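Side-chain contacts in endoglucanase family 5 (Clostridium acetobutylicum ATCC 824, PDB 6PZ7), which probably hydrolyses internal beta-1,4 linkages of cellulose and related plant polysaccharides as a broad-specificity family 5 endoglucanase: residues K123-I128 with L172-T177; V60-H65 with Y72-A77; Y314-R319 with P327-T332. All blocks are in the same frame, centred on the assembly; numbering follows the deposited sequence. Where two conformers were deposited one is given.

Interaction 1 (K123-I128 with L172-T177); sequences KVWGQI and LTAVNT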
loop_
_atom_site.group_PDB
_atom_site.type_symbol
_atom_site.label_atom_id
_atom_site.label_comp_id
_atom_site.label_asym_id
_atom_site.label_seq_id
_atom_site.Cartn_x
_atom_site.Cartn_y
_atom_site.Cartn_z
ATOM N N LYS A 123 -14.167 15.246 4.596
ATOM C CA LYS A 123 -15.438 14.834 4.006
ATOM C C LYS A 123 -15.337 13.465 3.347
ATOM O O LYS A 123 -16.240 12.627 3.457
ATOM C CB LYS A 123 -15.901 15.865 2.963
ATOM C CG LYS A 123 -16.792 16.970 3.493
ATOM C CD LYS A 123 -16.052 17.965 4.418
ATOM C CE LYS A 123 -16.963 19.166 4.802
ATOM N NZ LYS A 123 -16.247 20.081 5.697
ATOM N N VAL A 124 -14.248 13.230 2.625
ATOM C CA VAL A 124 -14.079 11.980 1.873
ATOM C C VAL A 124 -13.829 10.797 2.811
ATOM O O VAL A 124 -14.531 9.789 2.730
ATOM C CB VAL A 124 -12.982 12.133 0.799
ATOM C CG1 VAL A 124 -12.625 10.809 0.180
ATOM C CG2 VAL A 124 -13.425 13.121 -0.263
ATOM N N TRP A 125 -12.856 10.900 3.724
ATOM C CA TRP A 125 -12.659 9.818 4.690
ATOM C C TRP A 125 -13.876 9.628 5.586
ATOM O O TRP A 125 -14.158 8.505 6.022
ATOM C CB TRP A 125 -11.379 9.967 5.526
ATOM C CG TRP A 125 -10.230 9.171 4.988
ATOM C CD1 TRP A 125 -9.087 9.616 4.418
ATOM C CD2 TRP A 125 -10.186 7.746 4.895
ATOM N NE1 TRP A 125 -8.306 8.581 4.009
ATOM C CE2 TRP A 125 -8.976 7.410 4.267
ATOM C CE3 TRP A 125 -11.063 6.707 5.271
ATOM C CZ2 TRP A 125 -8.632 6.083 3.996
ATOM C CZ3 TRP A 125 -10.693 5.409 5.032
ATOM C CH2 TRP A 125 -9.493 5.103 4.389
ATOM N N GLY A 126 -14.658 10.673 5.879
ATOM C CA GLY A 126 -15.858 10.464 6.682
ATOM C C GLY A 126 -16.826 9.520 5.998
ATOM O O GLY A 126 -17.405 8.625 6.615
ATOM N N GLN A 127 -16.997 9.679 4.682
ATOM C CA GLN A 127 -17.885 8.797 3.937
ATOM C C GLN A 127 -17.321 7.376 3.803
ATOM O O GLN A 127 -18.049 6.398 3.929
ATOM C CB GLN A 127 -18.166 9.395 2.556
ATOM C CG GLN A 127 -19.036 10.631 2.585
ATOM C CD GLN A 127 -19.035 11.315 1.248
ATOM O OE1 GLN A 127 -19.830 10.952 0.375
ATOM N NE2 GLN A 127 -18.110 12.222 1.055
ATOM N N ILE A 128 -16.033 7.239 3.487
ATOM C CA ILE A 128 -15.438 5.904 3.372
ATOM C C ILE A 128 -15.539 5.181 4.710
ATOM O O ILE A 128 -16.002 4.044 4.807
ATOM C CB ILE A 128 -13.972 5.979 2.909
ATOM C CG1 ILE A 128 -13.784 6.678 1.563
ATOM C CG2 ILE A 128 -13.336 4.545 2.852
ATOM C CD1 ILE A 128 -12.327 7.069 1.289
ATOM N N LEU A 172 -3.123 12.956 10.429
ATOM C CA LEU A 172 -3.872 13.213 11.656
ATOM C C LEU A 172 -5.344 13.462 11.364
ATOM O O LEU A 172 -6.212 12.903 12.038
ATOM C CB LEU A 172 -3.284 14.421 12.388
ATOM C CG LEU A 172 -4.026 14.854 13.644
ATOM C CD1 LEU A 172 -4.091 13.763 14.628
ATOM C CD2 LEU A 172 -3.367 16.107 14.237
ATOM N N THR A 173 -5.628 14.293 10.357
ATOM C CA THR A 173 -6.997 14.569 9.961
ATOM C C THR A 173 -7.704 13.271 9.605
ATOM O O THR A 173 -8.845 13.025 10.022
ATOM C CB THR A 173 -7.006 15.501 8.744
ATOM O OG1 THR A 173 -6.454 16.782 9.085
ATOM C CG2 THR A 173 -8.419 15.704 8.226
ATOM N N ALA A 174 -7.063 12.442 8.784
ATOM C CA ALA A 174 -7.694 11.177 8.377
ATOM C C ALA A 174 -7.942 10.246 9.562
ATOM O O ALA A 174 -9.022 9.672 9.688
ATOM C CB ALA A 174 -6.850 10.524 7.307
ATOM N N VAL A 175 -6.962 10.080 10.448
ATOM C CA VAL A 175 -7.149 9.224 11.620
ATOM C C VAL A 175 -8.285 9.744 12.488
ATOM O O VAL A 175 -9.153 8.980 12.932
ATOM C CB VAL A 175 -5.843 9.078 12.429
ATOM C CG1 VAL A 175 -6.120 8.483 13.792
ATOM C CG2 VAL A 175 -4.827 8.221 11.654
ATOM N N ASN A 176 -8.298 11.056 12.774
ATOM C CA ASN A 176 -9.358 11.591 13.623
ATOM C C ASN A 176 -10.733 11.403 12.974
ATOM O O ASN A 176 -11.722 11.090 13.645
ATOM C CB ASN A 176 -9.122 13.072 13.911
ATOM C CG ASN A 176 -8.067 13.318 14.988
ATOM O OD1 ASN A 176 -7.758 12.450 15.775
ATOM N ND2 ASN A 176 -7.540 14.533 15.013
ATOM N N THR A 177 -10.818 11.633 11.668
ATOM C CA THR A 177 -12.088 11.469 10.954
ATOM C C THR A 177 -12.561 10.023 11.010
ATOM O O THR A 177 -13.731 9.749 11.283
ATOM C CB THR A 177 -11.935 11.920 9.511
ATOM O OG1 THR A 177 -11.583 13.307 9.460
ATOM C CG2 THR A 177 -13.181 11.714 8.690
#

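Interaction 2 (V60-H65 with Y72-A77); sequences VSWSSH and YTIDQA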
loop_
_atom_site.group_PDB
_atom_site.type_symbol
_atom_site.label_atom_id
_atom_site.label_comp_id
_atom_site.label_asym_id
_atom_site.label_seq_id
_atom_site.Cartn_x
_atom_site.Cartn_y
_atom_site.Cartn_z
ATOM N N VAL A 60 -7.497 2.202 -4.031
ATOM C CA VAL A 60 -8.692 2.838 -4.590
ATOM C C VAL A 60 -8.400 4.302 -4.862
ATOM O O VAL A 60 -8.030 5.047 -3.945
ATOM C CB VAL A 60 -9.930 2.723 -3.680
ATOM C CG1 VAL A 60 -11.135 3.405 -4.338
ATOM C CG2 VAL A 60 -10.233 1.257 -3.379
ATOM N N SER A 61 -8.578 4.718 -6.110
ATOM C CA SER A 61 -8.466 6.127 -6.482
ATOM C C SER A 61 -9.866 6.722 -6.481
ATOM O O SER A 61 -10.739 6.256 -7.219
ATOM C CB SER A 61 -7.802 6.277 -7.849
ATOM O OG SER A 61 -6.449 5.811 -7.787
ATOM N N TRP A 62 -10.092 7.680 -5.600
ATOM C CA TRP A 62 -11.444 8.215 -5.393
ATOM C C TRP A 62 -11.771 9.396 -6.275
ATOM O O TRP A 62 -12.959 9.653 -6.480
ATOM C CB TRP A 62 -11.613 8.558 -3.917
ATOM C CG TRP A 62 -11.444 7.373 -3.013
ATOM C CD1 TRP A 62 -10.259 6.946 -2.467
ATOM C CD2 TRP A 62 -12.435 6.415 -2.594
ATOM N NE1 TRP A 62 -10.463 5.801 -1.720
ATOM C CE2 TRP A 62 -11.783 5.446 -1.787
ATOM C CE3 TRP A 62 -13.801 6.258 -2.854
ATOM C CZ2 TRP A 62 -12.448 4.387 -1.208
ATOM C CZ3 TRP A 62 -14.480 5.181 -2.279
ATOM C CH2 TRP A 62 -13.795 4.259 -1.475
ATOM N N SER A 63 -10.755 10.082 -6.805
ATOM C CA SER A 63 -10.915 11.391 -7.439
ATOM C C SER A 63 -12.073 11.444 -8.429
ATOM O O SER A 63 -12.874 12.389 -8.404
ATOM C CB SER A 63 -9.596 11.767 -8.124
ATOM O OG SER A 63 -9.606 13.112 -8.571
ATOM N N SER A 64 -12.151 10.489 -9.345
ATOM C CA SER A 64 -13.143 10.453 -10.415
ATOM C C SER A 64 -14.549 10.176 -9.915
ATOM O O SER A 64 -15.483 10.185 -10.729
ATOM C CB SER A 64 -12.802 9.363 -11.453
ATOM O OG SER A 64 -11.522 9.552 -12.016
ATOM N N HIS A 65 -14.705 9.872 -8.641
ATOM C CA HIS A 65 -15.961 9.440 -8.045
ATOM C C HIS A 65 -16.445 10.381 -6.959
ATOM O O HIS A 65 -17.395 10.031 -6.251
ATOM C CB HIS A 65 -15.766 8.025 -7.488
ATOM C CG HIS A 65 -15.110 7.109 -8.454
ATOM N ND1 HIS A 65 -15.751 6.608 -9.567
ATOM C CD2 HIS A 65 -13.833 6.676 -8.529
ATOM C CE1 HIS A 65 -14.903 5.866 -10.261
ATOM N NE2 HIS A 65 -13.730 5.897 -9.659
ATOM N N TYR A 72 -18.668 16.973 -1.403
ATOM C CA TYR A 72 -17.712 16.000 -1.895
ATOM C C TYR A 72 -18.309 14.594 -1.862
ATOM O O TYR A 72 -17.679 13.630 -1.410
ATOM C CB TYR A 72 -16.406 16.073 -1.125
ATOM C CG TYR A 72 -15.692 17.386 -1.280
ATOM C CD1 TYR A 72 -15.139 17.745 -2.490
ATOM C CD2 TYR A 72 -15.500 18.241 -0.195
ATOM C CE1 TYR A 72 -14.416 18.943 -2.627
ATOM C CE2 TYR A 72 -14.763 19.416 -0.328
ATOM C CZ TYR A 72 -14.234 19.741 -1.545
ATOM O OH TYR A 72 -13.501 20.912 -1.727
ATOM N N THR A 73 -19.517 14.457 -2.391
ATOM C CA THR A 73 -20.249 13.196 -2.287
ATOM C C THR A 73 -19.554 12.113 -3.099
ATOM O O THR A 73 -19.310 12.281 -4.301
ATOM C CB THR A 73 -21.668 13.375 -2.818
ATOM O OG1 THR A 73 -22.271 14.432 -2.064
ATOM C CG2 THR A 73 -22.471 12.127 -2.708
ATOM N N ILE A 74 -19.298 10.973 -2.481
ATOM C CA ILE A 74 -18.741 9.830 -3.197
ATOM C C ILE A 74 -19.895 9.089 -3.873
ATOM O O ILE A 74 -20.891 8.734 -3.237
ATOM C CB ILE A 74 -17.965 8.879 -2.255
ATOM C CG1 ILE A 74 -16.827 9.607 -1.548
ATOM C CG2 ILE A 74 -17.413 7.697 -3.068
ATOM C CD1 ILE A 74 -16.057 8.753 -0.559
ATOM N N ASP A 75 -19.745 8.832 -5.159
ATOM C CA ASP A 75 -20.769 8.098 -5.895
ATOM C C ASP A 75 -21.124 6.786 -5.201
ATOM O O ASP A 75 -20.253 5.937 -4.942
ATOM C CB ASP A 75 -20.245 7.832 -7.306
ATOM C CG ASP A 75 -21.142 6.936 -8.123
ATOM O OD1 ASP A 75 -22.310 6.726 -7.743
ATOM O OD2 ASP A 75 -20.659 6.406 -9.138
ATOM N N GLN A 76 -22.411 6.577 -4.938
ATOM C CA GLN A 76 -22.837 5.376 -4.234
ATOM C C GLN A 76 -22.503 4.106 -5.003
ATOM O O GLN A 76 -22.162 3.086 -4.394
ATOM C CB GLN A 76 -24.346 5.452 -3.980
ATOM C CG GLN A 76 -24.933 4.284 -3.254
ATOM C CD GLN A 76 -26.414 4.477 -2.959
ATOM O OE1 GLN A 76 -26.785 5.124 -1.973
ATOM N NE2 GLN A 76 -27.267 3.938 -3.831
ATOM N N ALA A 77 -22.654 4.115 -6.320
ATOM C CA ALA A 77 -22.347 2.905 -7.067
ATOM C C ALA A 77 -20.873 2.554 -6.966
ATOM O O ALA A 77 -20.510 1.376 -7.008
ATOM C CB ALA A 77 -22.728 3.089 -8.533
HETATM O O HOH W 1 -18.333 7.303 -10.172
#

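Interaction 3 (Y314-R319 with P327-T332); sequences YGILDR and PKLVRT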
loop_
_atom_site.group_PDB
_atom_site.type_symbol
_atom_site.label_atom_id
_atom_site.label_comp_id
_atom_site.label_asym_id
_atom_site.label_seq_id
_atom_site.Cartn_x
_atom_site.Cartn_y
_atom_site.Cartn_z
ATOM N N TYR A 314 4.843 -5.754 -13.517
ATOM C CA TYR A 314 4.936 -6.311 -12.175
ATOM C C TYR A 314 3.979 -7.475 -11.925
ATOM O O TYR A 314 4.033 -8.095 -10.834
ATOM C CB TYR A 314 4.632 -5.203 -11.124
ATOM C CG TYR A 314 5.676 -4.129 -11.025
ATOM C CD1 TYR A 314 6.807 -4.331 -10.268
ATOM C CD2 TYR A 314 5.505 -2.897 -11.640
ATOM C CE1 TYR A 314 7.769 -3.352 -10.151
ATOM C CE2 TYR A 314 6.452 -1.887 -11.499
ATOM C CZ TYR A 314 7.582 -2.151 -10.767
ATOM O OH TYR A 314 8.587 -1.190 -10.599
ATOM N N GLY A 315 3.094 -7.783 -12.862
ATOM C CA GLY A 315 2.084 -8.800 -12.625
ATOM C C GLY A 315 2.672 -10.187 -12.507
ATOM O O GLY A 315 3.537 -10.577 -13.286
ATOM N N ILE A 316 2.125 -10.972 -11.591
ATOM C CA ILE A 316 2.526 -12.359 -11.417
ATOM C C ILE A 316 1.361 -13.332 -11.559
ATOM O O ILE A 316 1.606 -14.525 -11.804
ATOM C CB ILE A 316 3.328 -12.583 -10.100
ATOM C CG1 ILE A 316 2.512 -12.198 -8.881
ATOM C CG2 ILE A 316 4.636 -11.769 -10.162
ATOM C CD1 ILE A 316 3.214 -12.447 -7.523
ATOM N N LEU A 317 0.117 -12.861 -11.423
ATOM C CA LEU A 317 -1.091 -13.633 -11.702
ATOM C C LEU A 317 -1.648 -13.198 -13.056
ATOM O O LEU A 317 -1.779 -11.984 -13.306
ATOM C CB LEU A 317 -2.136 -13.369 -10.620
ATOM C CG LEU A 317 -3.495 -14.051 -10.800
ATOM C CD1 LEU A 317 -3.377 -15.548 -10.754
ATOM C CD2 LEU A 317 -4.474 -13.571 -9.756
ATOM N N ASP A 318 -1.984 -14.142 -13.925
ATOM C CA ASP A 318 -2.780 -13.843 -15.108
ATOM C C ASP A 318 -4.228 -13.966 -14.650
ATOM O O ASP A 318 -4.732 -15.075 -14.412
ATOM C CB ASP A 318 -2.455 -14.803 -16.256
ATOM C CG ASP A 318 -3.291 -14.537 -17.502
ATOM O OD1 ASP A 318 -4.411 -13.989 -17.425
ATOM O OD2 ASP A 318 -2.858 -14.986 -18.607
ATOM N N ARG A 319 -4.891 -12.812 -14.492
ATOM C CA ARG A 319 -6.234 -12.797 -13.935
ATOM C C ARG A 319 -7.257 -13.352 -14.910
ATOM O O ARG A 319 -8.314 -13.833 -14.481
ATOM C CB ARG A 319 -6.630 -11.379 -13.591
ATOM C CG ARG A 319 -5.734 -10.747 -12.554
ATOM C CD ARG A 319 -6.154 -9.344 -12.228
ATOM N NE ARG A 319 -5.100 -8.607 -11.553
ATOM C CZ ARG A 319 -5.192 -7.329 -11.225
ATOM N NH1 ARG A 319 -6.330 -6.676 -11.406
ATOM N NH2 ARG A 319 -4.136 -6.709 -10.726
ATOM N N PRO A 327 5.699 -19.183 -11.399
ATOM C CA PRO A 327 5.378 -20.043 -10.244
ATOM C C PRO A 327 6.489 -20.125 -9.231
ATOM O O PRO A 327 6.205 -20.261 -8.031
ATOM C CB PRO A 327 5.069 -21.408 -10.898
ATOM C CG PRO A 327 5.792 -21.362 -12.226
ATOM C CD PRO A 327 5.684 -19.932 -12.668
ATOM N N LYS A 328 7.742 -20.053 -9.639
ATOM C CA LYS A 328 8.831 -20.090 -8.662
ATOM C C LYS A 328 8.835 -18.819 -7.824
ATOM O O LYS A 328 8.986 -18.861 -6.595
ATOM C CB LYS A 328 10.137 -20.240 -9.408
ATOM C CG LYS A 328 11.406 -20.199 -8.592
ATOM C CD LYS A 328 12.616 -20.197 -9.524
ATOM C CE LYS A 328 13.914 -20.152 -8.756
ATOM N NZ LYS A 328 15.083 -20.584 -9.645
ATOM N N LEU A 329 8.583 -17.686 -8.467
ATOM C CA LEU A 329 8.536 -16.400 -7.795
ATOM C C LEU A 329 7.393 -16.351 -6.801
ATOM O O LEU A 329 7.571 -15.919 -5.665
ATOM C CB LEU A 329 8.439 -15.301 -8.860
ATOM C CG LEU A 329 8.229 -13.890 -8.395
ATOM C CD1 LEU A 329 9.282 -13.413 -7.382
ATOM C CD2 LEU A 329 8.175 -12.957 -9.555
ATOM N N VAL A 330 6.191 -16.772 -7.205
ATOM C CA VAL A 330 5.085 -16.709 -6.259
ATOM C C VAL A 330 5.410 -17.541 -5.027
ATOM O O VAL A 330 5.159 -17.122 -3.888
ATOM C CB VAL A 330 3.757 -17.132 -6.919
ATOM C CG1 VAL A 330 2.585 -16.902 -5.918
ATOM C CG2 VAL A 330 3.480 -16.366 -8.193
ATOM N N ARG A 331 5.957 -18.741 -5.241
ATOM C CA ARG A 331 6.253 -19.613 -4.108
ATOM C C ARG A 331 7.270 -18.973 -3.159
ATOM O O ARG A 331 7.135 -19.104 -1.929
ATOM C CB ARG A 331 6.710 -20.986 -4.600
ATOM C CG ARG A 331 6.800 -22.051 -3.517
ATOM C CD ARG A 331 5.431 -22.421 -2.971
ATOM N NE ARG A 331 5.572 -23.438 -1.944
ATOM C CZ ARG A 331 4.556 -24.031 -1.334
ATOM N NH1 ARG A 331 3.314 -23.707 -1.643
ATOM N NH2 ARG A 331 4.802 -24.952 -0.421
ATOM N N THR A 332 8.298 -18.290 -3.673
ATOM C CA THR A 332 9.245 -17.591 -2.796
ATOM C C THR A 332 8.596 -16.454 -2.018
ATOM O O THR A 332 9.070 -16.088 -0.921
ATOM C CB THR A 332 10.496 -17.069 -3.523
ATOM O OG1 THR A 332 10.197 -16.078 -4.514
ATOM C CG2 THR A 332 11.201 -18.226 -4.224
#

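Interaction 1 (K123-I128 with L172-T177)
W125 and G126 meet A174 and T177 where two consecutive outer helices of the TIM barrel, 111-132 and 161-180, lie side by side. The short segments run 9.0 Å apart at their closest and cross at -35°, a worked example of how neighbouring helices of a beta/alpha barrel settle against each other through a few small side chains and one large ring.

The packing between the helices is apolar. A174 presents its methyl obliquely to the pyrrole part of the W125 indole, with A174 CB 3.8 Å from W125 CD1. I128 CD1 of the same helix as W125 lies over one face of that ring, toward the rim, and F141 adds a second aromatic neighbour, its plane turned by about 40°. T177 supplies the other methyl: its chi1 of -61° sets OG1 beside the backbone N and leaves CG2 anti to it, and CG2 reaches past W125 CB to the backbone at G126, where no side chain intervenes.

The polar ends of W125 and T177 find partners without bridging the two segments. The W125 NE1 hydrogen goes to the carbonyl of T143, a residue that A174 also touches, so the ring is tethered at its nitrogen while its carbons pack. The torsion that turns the T177 methyl outward lays its hydroxyl back over its own helix, and T177 OG1 donates to T173 O at 2.8 Å. That carbonyl also accepts from T177 N, the two donors arriving from opposite faces of its plane. The tightest approach between the two segments is T177 CG2 to G126 N, 3.3 Å.

Interaction 2 (V60-H65 with Y72-A77)
W62 receives I74 at the edge of its indole in the loop that leads from strand 55-58 of the TIM barrel to helix 76-91, a beta-alpha connection that folds back on itself before the helix starts. I74 CG2 lies near the ring plane, 3.9 Å from W62 CE3, and the two side chains cross obliquely. One face of the same indole carries V60 CG1 near its rim, and W78 meets it with the ring planes at about 90°. W62 NE1 donates to N99 O, which, with this packing, limits how the ring can turn.

The H65 ring leads away from D75, and a water spans the gap. It lies in the plane of the imidazole, 2.7 Å from H65 ND1, and donates to D75 OD2. S64 CB sits over the centre of one face of this imidazole, which also stacks with W78. The backbones are linked directly, D75 N to H65 O at 2.9 Å and nearly straight.

D75 is the N-cap of helix 76-91. With CG anti to the backbone N (chi1 173°), its carboxylate folds over the first turn, where A77 N meets D75 OD1 at 3.0 Å from above the carboxylate plane.

Interaction 3 (Y314-R319 with P327-T332)
I316 and L329 touch beside W324, the flat residue nearest this contact, whose side chain is met by I316, L317 and V330. W324 belongs to the small hairpin of strands 317-318 and 323-324. The second flat group nearby, the ring of Y314, two residues before I316, points elsewhere: it stands edge-to-face with W302 and meets Y223 with the planes at about 60°.

The contact itself joins the stretch after the last barrel strand, 298-303, to the C-terminal helix 327-334 of the TIM barrel, and it rests on aliphatic branches. I316 divides its side chain between two partners. Its CG2 meets L329 CD2 at 3.8 Å, the two side chains crossing at about a right angle. V330 takes two positions, in one of which V330 CG2 lies 4.0 Å from I316 CD1. With chi1 at 60°, I316 CG1 sits between the backbone N and the carbonyl carbon and CG2 beside the N; the extended chi2 then carries CD1 toward V330.

Several polar atoms are settled around this core. D303 OD2 accepts from the backbone nitrogens of both I316 and L317, E278 takes the hydrogen of L329 N, and T332 OG1 donates to L329 O at 2.9 Å. L329 also leans on A285 of helix 278-294. These directional bonds lie outside the pair, and those of D303 and E278 are consistent with orienting the two backbones. Between the segments the contact is van der Waals only, buried and made by branched aliphatic groups, so it depends on fit rather than on direction.

All three contacts lie in the outer layer of one TIM barrel and come in series along the chain: interaction 2, then 1, then 3. Interactions 1 and 2 are neighbours, their centres 14 Å apart, and they touch. Q127 of helix 111-132 holds the loop before helix 76-91 with its amide, NE2 reaching Y72 O and OE1 reaching I74 N, while I128 packs on W62. Helix 111-132 thus touches both helix 161-180 and the loop leading into helix 76-91. Interaction 3, at the C-terminal helix, lies across the chain's centre from interaction 1, with centres about 35 Å apart, and about 31 Å from interaction 2, and it makes no contact with the other two.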